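PDB 6NE6: G-protein alpha subunit Galpha7 from Naegleria fowleri, which probably binds and hydrolyses GTP, acting as a nucleotide-dependent switch in heterotrimeric G-protein signalling. Local coordinates for residues A80-I83 with E84-Q88. Numbering follows the deposited sequence. Where two conformers were deposited one is given.
Sequences AEKI and EGLEQ. With EDO (1,2-ethanediol), chain J.
Two successive turns of helix 74-89, in what is probably the all-helical domain, as in other G-protein alpha subunits, meet here through Ala80-Glu84 and Lys82-Leu86, each pair four residues apart. Regular i to i+4 backbone bonds tie the turns together, from Glu84 N to Ala80 O at 2.9 Å through Glu87 N to Ile83 O at 2.8 Å. On one flank the Lys82 chain, fully extended with CG anti to the backbone N (chi1 164°), crosses Leu86 obliquely, its CE 3.9 Å from Leu86 CD1. That is an aliphatic touch; the ammonium goes on to a salt bridge with Asp105. Glu84 has CG beside its own backbone N (chi1 -75°), which lays CG 3.3 Å from Ala80 O and runs the carboxylate back along the preceding turn. There a 1,2-ethanediol, probably from the crystallisation liquor, gives a short 2.5 Å hydrogen bond from its O1 to Glu84 OE1, with Glu81 CG 3.1 Å from the same O1. Glu84 OE2 forms a salt bridge with Lys65 NZ, which also bonds the diol, while Glu81 OE2 forms one with Arg77. Ile83 is buried, touching Leu54 of helix 39-66 and both Ile106 and Leu109 of helix 100-109, and Leu86 rests on Leu102 of the latter.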
# COMPACT_ATOMS: atom_id res chain seq x y z
N ALA A 80 21.56 3.19 -18.36
CA ALA A 80 21.32 3.48 -16.96
C ALA A 80 21.62 4.94 -16.63
O ALA A 80 20.87 5.57 -15.88
CB ALA A 80 22.16 2.55 -16.09
N GLU A 81 22.71 5.48 -17.19
CA GLU A 81 23.02 6.90 -16.98
C GLU A 81 21.92 7.79 -17.54
O GLU A 81 21.55 8.80 -16.92
CB GLU A 81 24.37 7.25 -17.60
CG GLU A 81 25.56 6.65 -16.88
CD GLU A 81 26.84 7.41 -17.18
OE1 GLU A 81 27.19 8.32 -16.40
OE2 GLU A 81 27.49 7.09 -18.20
N LYS A 82 21.37 7.44 -18.70
CA LYS A 82 20.27 8.22 -19.26
C LYS A 82 19.07 8.23 -18.32
O LYS A 82 18.47 9.28 -18.07
CB LYS A 82 19.87 7.67 -20.64
CG LYS A 82 18.49 8.16 -21.11
CD LYS A 82 17.98 7.41 -22.35
CE LYS A 82 16.56 7.87 -22.71
NZ LYS A 82 16.05 7.29 -23.99
N ILE A 83 18.71 7.05 -17.79
CA ILE A 83 17.54 6.97 -16.92
C ILE A 83 17.78 7.75 -15.63
O ILE A 83 16.88 8.45 -15.15
CB ILE A 83 17.18 5.49 -16.66
CG1 ILE A 83 16.47 4.92 -17.90
CG2 ILE A 83 16.34 5.36 -15.40
CD1 ILE A 83 16.66 3.42 -18.13
N GLU A 84 18.98 7.64 -15.06
CA GLU A 84 19.34 8.44 -13.89
C GLU A 84 19.11 9.92 -14.13
O GLU A 84 18.52 10.62 -13.29
CB GLU A 84 20.81 8.22 -13.53
CG GLU A 84 21.13 6.90 -12.87
CD GLU A 84 22.53 6.91 -12.29
OE1 GLU A 84 23.48 7.18 -13.05
OE2 GLU A 84 22.67 6.68 -11.08
N GLY A 85 19.60 10.43 -15.26
CA GLY A 85 19.42 11.84 -15.57
C GLY A 85 17.96 12.23 -15.69
O GLY A 85 17.55 13.29 -15.23
N LEU A 86 17.16 11.38 -16.33
CA LEU A 86 15.75 11.70 -16.51
C LEU A 86 15.00 11.66 -15.20
O LEU A 86 14.13 12.51 -14.94
CB LEU A 86 15.11 10.76 -17.53
CG LEU A 86 15.54 10.95 -18.98
CD1 LEU A 86 14.91 9.88 -19.85
CD2 LEU A 86 15.15 12.35 -19.47
N GLU A 87 15.29 10.67 -14.35
CA GLU A 87 14.62 10.62 -13.05
C GLU A 87 14.98 11.83 -12.20
O GLU A 87 14.11 12.41 -11.54
CB GLU A 87 14.97 9.32 -12.31
CG GLU A 87 14.50 9.31 -10.84
CD GLU A 87 12.99 9.41 -10.68
OE1 GLU A 87 12.26 9.18 -11.66
OE2 GLU A 87 12.53 9.72 -9.56
N GLN A 88 16.25 12.24 -12.23
CA GLN A 88 16.68 13.42 -11.47
C GLN A 88 16.06 14.71 -11.98
O GLN A 88 16.07 15.71 -11.26
CB GLN A 88 18.21 13.53 -11.48
C1 EDO J . 24.66 4.40 -14.12
O1 EDO J . 25.30 5.67 -13.90
C2 EDO J . 25.69 3.39 -14.62
O2 EDO J . 26.92 3.56 -13.90